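Local coordinates for protein putative isohexenylglutaconyl-CoA hydratase (Pseudomonas aeruginosa, PDB 4ZU2) that probably hydrates isohexenylglutaconyl-CoA during the breakdown of citronellate, as a member of the crotonase (enoyl-CoA hydratase/isomerase) family, at residues L9-I14 with L18-N23; V56-D61 with A192-L197. One frame throughout, in Å; residues are numbered along the deposited sequence.

Interaction 1 of 2, residues L9-I14 with L18-N23; sequences LLLEPI and LRITLN
Glu-12 N bonds to the carbonyl oxygen of Arg-19 at 2.8 Å, with an angle of 160° at the hydrogen. Leu-11 CA adds a longer CA-H...O contact to the same oxygen. Arg-19 N in turn bonds to Glu-12 O. The pattern repeats at Leu-10 and Thr-21, whose N and O atoms bond both ways.

Leu-9, Leu-11, Pro-13, Leu-18, Ile-20 and Leu-22 share one face. Leu-9 CD2 meets Leu-22 CD2 at 3.7 Å, the two side chains running side by side. Ile-20 CG2 sits between Leu-9 CD1 and Leu-11 CD2. The other face, with Leu-10, Glu-12, Arg-19 and Thr-21, is more polar. One water donates to Glu-12 OE2 (2.9 Å) and also bonds Thr-21 OG1 (3.2 Å). Asn-23 and Ile-14 lie at opposite ends of the paired segments. The end of Leu-10 crosses the Asn-23 amide, but the 3.1 Å between Leu-10 CD1 and Asn-23 OD1 is too short to be reliable. Ile-14 holds CG1 between its backbone N and carbonyl carbon (chi1 50°). Its CD1 then comes to the edge of the Arg-19 guanidinium, 3.4 Å from NE. This NE is buried and has no partner in the model. The two strands form an antiparallel beta hairpin at the margin of the main sheet of the crotonase fold.

Interaction 2 of 2, residues V56-D61 with A192-L197; sequences VLRGAD and ALEQRL
Glu-194 is the first residue of helix 192-197 to approach strand 56-59, where it faces Arg-58. Its side chain folds at both early torsions, with chi1 at -78°. The bend brings the carboxylate nearer the strand than the start of the side chain would suggest. Even so, Glu-194 OE2 stops 4.4 Å from Arg-58 NH1. The oxygen stands well out of the guanidinium plane, and no N-H points at it. The pair is therefore an attraction of opposite charges, too long for a salt bridge. Arg-58 also makes a long, weak ion pair with Glu-12, and its NH1 lies close to NH1 of Arg-19.

One turn further on, Leu-197 makes the apolar part of the contact. Its backbone N bonds to Leu-193 O within the helix. Its CG is anti to the backbone N (chi1 173°), and both methyl groups reach the strand. Leu-197 CD1 and CD2 each lie 3.9 Å from Val-56 CG1, so the valine methyl meets the fork of the leucine. The two side chains cross at a slant. Leu-197 CD2 also comes to the edge of the Arg-58 guanidinium, 4.4 Å from NH1. Val-106 of strand 104-109 touches Leu-197 too, and Leu-108 of that strand touches Glu-194.

The helix and strand axes are 12.4 Å apart and run nearly antiparallel, at 164°. Only side chains span that distance, and they bury just 128 Å² in all. No hydrogen bond joins the two segments. The chemistry implies helix-on-sheet packing that rests on methyl contacts at Val-56, with a modest electrostatic attraction probably added at Arg-58.

Both interactions reach the same sheet, since strands 17-22 and 54-59 are neighbours in it. Probable backbone hydrogen bonds link them directly, from Ile-20 N to Val-56 O and from Leu-22 N to Arg-58 O. Interaction 1 joins strand to strand and buries 610 Å². Interaction 2 joins the next strand to a helix distant in sequence, with far less buried surface. Each is partly buried. In interaction 1 Leu-9 and most of strand 18-22 are buried, while residues 10-14 are exposed. In interaction 2 Val-56 and Leu-197 are buried and Glu-194 is exposed. Main-chain bonds dominate interaction 1, whereas interaction 2 has side-chain contacts alone. Arg-19 also touches Leu-197 and Val-56.

Interaction 1 of 2, residues L9-I14 with L18-N23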
loop_
_atom_site.group_PDB
_atom_site.type_symbol
_atom_site.label_atom_id
_atom_site.label_comp_id
_atom_site.label_asym_id
_atom_site.label_seq_id
_atom_site.Cartn_x
_atom_site.Cartn_y
_atom_site.Cartn_z
ATOM N N LEU A 9 -25.548 -20.710 9.357
ATOM C CA LEU A 9 -25.372 -20.242 8.004
ATOM C C LEU A 9 -26.452 -20.840 7.154
ATOM O O LEU A 9 -27.005 -21.904 7.463
ATOM C CB LEU A 9 -24.023 -20.687 7.440
ATOM C CG LEU A 9 -22.791 -20.245 8.216
ATOM C CD1 LEU A 9 -21.526 -20.883 7.676
ATOM C CD2 LEU A 9 -22.704 -18.727 8.194
ATOM N N LEU A 10 -26.736 -20.148 6.074
ATOM C CA LEU A 10 -27.509 -20.710 4.991
ATOM C C LEU A 10 -26.640 -20.800 3.726
ATOM O O LEU A 10 -26.125 -19.786 3.189
ATOM C CB LEU A 10 -28.751 -19.855 4.752
ATOM C CG LEU A 10 -29.748 -19.792 5.926
ATOM C CD1 LEU A 10 -30.775 -18.724 5.695
ATOM C CD2 LEU A 10 -30.441 -21.130 6.173
ATOM N N LEU A 11 -26.488 -22.032 3.255
ATOM C CA LEU A 11 -25.686 -22.329 2.081
ATOM C C LEU A 11 -26.543 -22.389 0.799
ATOM O O LEU A 11 -27.607 -23.026 0.786
ATOM C CB LEU A 11 -24.966 -23.650 2.322
ATOM C CG LEU A 11 -24.290 -23.762 3.698
ATOM C CD1 LEU A 11 -23.456 -25.032 3.847
ATOM C CD2 LEU A 11 -23.401 -22.553 3.900
ATOM N N GLU A 12 -26.098 -21.711 -0.268
ATOM C CA GLU A 12 -26.830 -21.725 -1.556
ATOM C C GLU A 12 -25.945 -22.019 -2.774
ATOM O O GLU A 12 -25.494 -21.114 -3.467
ATOM C CB GLU A 12 -27.551 -20.393 -1.783
ATOM C CG GLU A 12 -28.296 -19.792 -0.559
ATOM C CD GLU A 12 -28.948 -18.432 -0.902
ATOM O OE1 GLU A 12 -29.834 -18.412 -1.779
ATOM O OE2 GLU A 12 -28.567 -17.383 -0.339
ATOM N N PRO A 13 -25.689 -23.290 -3.055
ATOM C CA PRO A 13 -24.817 -23.592 -4.205
ATOM C C PRO A 13 -25.471 -23.600 -5.609
ATOM O O PRO A 13 -26.093 -24.574 -6.018
ATOM C CB PRO A 13 -24.273 -24.991 -3.859
ATOM C CG PRO A 13 -25.216 -25.557 -2.858
ATOM C CD PRO A 13 -26.026 -24.481 -2.261
ATOM N N ILE A 14 -25.268 -22.529 -6.361
ATOM C CA ILE A 14 -25.737 -22.436 -7.739
ATOM C C ILE A 14 -24.599 -22.709 -8.732
ATOM O O ILE A 14 -23.897 -21.793 -9.143
ATOM C CB ILE A 14 -26.311 -21.035 -8.043
ATOM C CG1 ILE A 14 -25.334 -19.919 -7.597
ATOM C CG2 ILE A 14 -27.622 -20.851 -7.312
ATOM C CD1 ILE A 14 -25.202 -18.705 -8.571
ATOM N N LEU A 18 -20.900 -20.797 -4.673
ATOM C CA LEU A 18 -21.464 -21.124 -3.347
ATOM C C LEU A 18 -21.727 -19.810 -2.590
ATOM O O LEU A 18 -20.795 -19.106 -2.211
ATOM C CB LEU A 18 -20.552 -22.058 -2.556
ATOM C CG LEU A 18 -20.892 -22.328 -1.069
ATOM C CD1 LEU A 18 -22.279 -22.930 -0.889
ATOM C CD2 LEU A 18 -19.867 -23.257 -0.468
ATOM N N ARG A 19 -22.997 -19.450 -2.448
ATOM C CA ARG A 19 -23.388 -18.318 -1.622
ATOM C C ARG A 19 -23.503 -18.737 -0.162
ATOM O O ARG A 19 -24.098 -19.764 0.132
ATOM C CB ARG A 19 -24.734 -17.795 -2.061
ATOM C CG ARG A 19 -24.643 -16.913 -3.250
ATOM C CD ARG A 19 -25.234 -17.596 -4.498
ATOM N NE ARG A 19 -25.189 -16.796 -5.731
ATOM C CZ ARG A 19 -25.571 -15.523 -5.851
ATOM N NH1 ARG A 19 -26.023 -14.807 -4.831
ATOM N NH2 ARG A 19 -25.494 -14.936 -7.017
ATOM N N ILE A 20 -22.983 -17.912 0.741
ATOM C CA ILE A 20 -22.939 -18.246 2.172
ATOM C C ILE A 20 -23.481 -17.062 2.936
ATOM O O ILE A 20 -22.933 -15.965 2.847
ATOM C CB ILE A 20 -21.494 -18.506 2.668
ATOM C CG1 ILE A 20 -20.773 -19.547 1.786
ATOM C CG2 ILE A 20 -21.500 -18.925 4.166
ATOM C CD1 ILE A 20 -19.308 -19.601 2.004
ATOM N N THR A 21 -24.558 -17.265 3.688
ATOM C CA THR A 21 -25.199 -16.135 4.360
ATOM C C THR A 21 -25.073 -16.281 5.863
ATOM O O THR A 21 -25.384 -17.312 6.444
ATOM C CB THR A 21 -26.665 -15.912 3.895
ATOM O OG1 THR A 21 -26.668 -15.653 2.492
ATOM C CG2 THR A 21 -27.297 -14.716 4.588
ATOM N N LEU A 22 -24.541 -15.247 6.477
ATOM C CA LEU A 22 -24.408 -15.240 7.912
ATOM C C LEU A 22 -25.813 -14.938 8.404
ATOM O O LEU A 22 -26.451 -13.952 7.983
ATOM C CB LEU A 22 -23.421 -14.158 8.380
ATOM C CG LEU A 22 -22.082 -14.055 7.621
ATOM C CD1 LEU A 22 -21.224 -12.926 8.165
ATOM C CD2 LEU A 22 -21.358 -15.340 7.642
ATOM N N ASN A 23 -26.286 -15.803 9.275
ATOM C CA ASN A 23 -27.695 -15.901 9.553
ATOM C C ASN A 23 -28.005 -15.967 11.047
ATOM O O ASN A 23 -28.462 -16.977 11.557
ATOM C CB ASN A 23 -28.210 -17.153 8.813
ATOM C CG ASN A 23 -29.724 -17.208 8.721
ATOM O OD1 ASN A 23 -30.291 -18.283 8.675
ATOM N ND2 ASN A 23 -30.376 -16.061 8.689
HETATM O O HOH W 1 -29.747 -15.553 1.500
#

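Interaction 2 of 2, residues V56-D61 with A192-L197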
loop_
_atom_site.group_PDB
_atom_site.type_symbol
_atom_site.label_atom_id
_atom_site.label_comp_id
_atom_site.label_asym_id
_atom_site.label_seq_id
_atom_site.Cartn_x
_atom_site.Cartn_y
_atom_site.Cartn_z
ATOM N N VAL A 56 -19.720 -16.219 -2.245
ATOM C CA VAL A 56 -20.347 -14.948 -1.912
ATOM C C VAL A 56 -20.755 -15.006 -0.447
ATOM O O VAL A 56 -21.305 -15.974 0.040
ATOM C CB VAL A 56 -21.523 -14.624 -2.839
ATOM C CG1 VAL A 56 -21.892 -13.165 -2.689
ATOM C CG2 VAL A 56 -21.147 -14.918 -4.289
ATOM N N LEU A 57 -20.376 -13.969 0.255
ATOM C CA LEU A 57 -20.406 -13.945 1.660
ATOM C C LEU A 57 -21.310 -12.791 1.971
ATOM O O LEU A 57 -21.077 -11.673 1.514
ATOM C CB LEU A 57 -19.004 -13.706 2.204
ATOM C CG LEU A 57 -18.909 -13.775 3.722
ATOM C CD1 LEU A 57 -19.526 -15.034 4.267
ATOM C CD2 LEU A 57 -17.441 -13.658 4.155
ATOM N N ARG A 58 -22.369 -13.084 2.714
ATOM C CA ARG A 58 -23.432 -12.115 2.900
ATOM C C ARG A 58 -24.113 -12.283 4.259
ATOM O O ARG A 58 -23.985 -13.309 4.914
ATOM C CB ARG A 58 -24.459 -12.232 1.761
ATOM C CG ARG A 58 -25.072 -10.894 1.359
ATOM C CD ARG A 58 -26.133 -11.009 0.264
ATOM N NE ARG A 58 -26.859 -12.281 0.281
ATOM C CZ ARG A 58 -26.990 -13.105 -0.763
ATOM N NH1 ARG A 58 -26.455 -12.822 -1.963
ATOM N NH2 ARG A 58 -27.684 -14.231 -0.603
ATOM N N GLY A 59 -24.829 -11.246 4.673
ATOM C CA GLY A 59 -25.462 -11.209 5.972
ATOM C C GLY A 59 -26.980 -11.151 5.849
ATOM O O GLY A 59 -27.529 -10.487 4.977
ATOM N N ALA A 60 -27.670 -11.877 6.716
ATOM C CA ALA A 60 -29.108 -11.879 6.667
ATOM C C ALA A 60 -29.621 -10.511 7.106
ATOM O O ALA A 60 -28.993 -9.836 7.937
ATOM C CB ALA A 60 -29.644 -12.953 7.546
ATOM N N ASP A 61 -30.723 -10.076 6.486
ATOM C CA ASP A 61 -31.519 -8.935 6.953
ATOM C C ASP A 61 -30.902 -7.555 6.938
ATOM O O ASP A 61 -31.270 -6.715 7.747
ATOM C CB ASP A 61 -31.968 -9.216 8.366
ATOM C CG ASP A 61 -33.428 -9.232 8.472
ATOM O OD1 ASP A 61 -33.990 -8.131 8.640
ATOM O OD2 ASP A 61 -34.003 -10.342 8.337
ATOM N N ALA A 192 -28.732 -2.245 -7.511
ATOM C CA ALA A 192 -27.409 -1.847 -7.958
ATOM C C ALA A 192 -26.377 -2.764 -7.298
ATOM O O ALA A 192 -25.394 -3.148 -7.901
ATOM C CB ALA A 192 -27.151 -0.402 -7.563
ATOM N N LEU A 193 -26.612 -3.091 -6.033
ATOM C CA LEU A 193 -25.680 -3.905 -5.286
ATOM C C LEU A 193 -25.645 -5.254 -5.940
ATOM O O LEU A 193 -24.582 -5.850 -6.082
ATOM C CB LEU A 193 -26.126 -4.030 -3.828
ATOM C CG LEU A 193 -25.025 -3.984 -2.754
ATOM C CD1 LEU A 193 -24.322 -2.645 -2.685
ATOM C CD2 LEU A 193 -25.595 -4.356 -1.390
ATOM N N GLU A 194 -26.824 -5.712 -6.359
ATOM C CA GLU A 194 -26.997 -7.049 -6.922
ATOM C C GLU A 194 -26.505 -7.144 -8.352
ATOM O O GLU A 194 -26.195 -8.234 -8.825
ATOM C CB GLU A 194 -28.471 -7.449 -6.931
ATOM C CG GLU A 194 -29.028 -7.899 -5.612
ATOM C CD GLU A 194 -28.379 -9.146 -5.097
ATOM O OE1 GLU A 194 -28.350 -10.156 -5.826
ATOM O OE2 GLU A 194 -27.892 -9.111 -3.951
ATOM N N GLN A 195 -26.534 -6.026 -9.068
ATOM C CA GLN A 195 -26.162 -6.042 -10.467
ATOM C C GLN A 195 -24.678 -6.124 -10.474
ATOM O O GLN A 195 -24.123 -6.942 -11.175
ATOM C CB GLN A 195 -26.680 -4.833 -11.278
ATOM C CG GLN A 195 -26.132 -3.436 -10.952
ATOM C CD GLN A 195 -24.836 -3.007 -11.711
ATOM O OE1 GLN A 195 -24.544 -3.492 -12.805
ATOM N NE2 GLN A 195 -24.079 -2.068 -11.123
ATOM N N ARG A 196 -24.045 -5.317 -9.634
ATOM C CA ARG A 196 -22.598 -5.375 -9.473
ATOM C C ARG A 196 -22.139 -6.776 -9.134
ATOM O O ARG A 196 -21.110 -7.220 -9.620
ATOM C CB ARG A 196 -22.110 -4.420 -8.401
ATOM C CG ARG A 196 -20.603 -4.450 -8.250
ATOM C CD ARG A 196 -19.940 -3.855 -9.481
ATOM N NE ARG A 196 -20.271 -2.443 -9.603
ATOM C CZ ARG A 196 -19.926 -1.666 -10.632
ATOM N NH1 ARG A 196 -19.224 -2.155 -11.664
ATOM N NH2 ARG A 196 -20.264 -0.379 -10.623
ATOM N N LEU A 197 -22.889 -7.461 -8.292
ATOM C CA LEU A 197 -22.486 -8.795 -7.873
ATOM C C LEU A 197 -22.497 -9.731 -9.057
ATOM O O LEU A 197 -21.527 -10.447 -9.299
ATOM C CB LEU A 197 -23.395 -9.355 -6.792
ATOM C CG LEU A 197 -23.144 -10.821 -6.395
ATOM C CD1 LEU A 197 -21.732 -11.005 -5.880
ATOM C CD2 LEU A 197 -24.140 -11.292 -5.322
#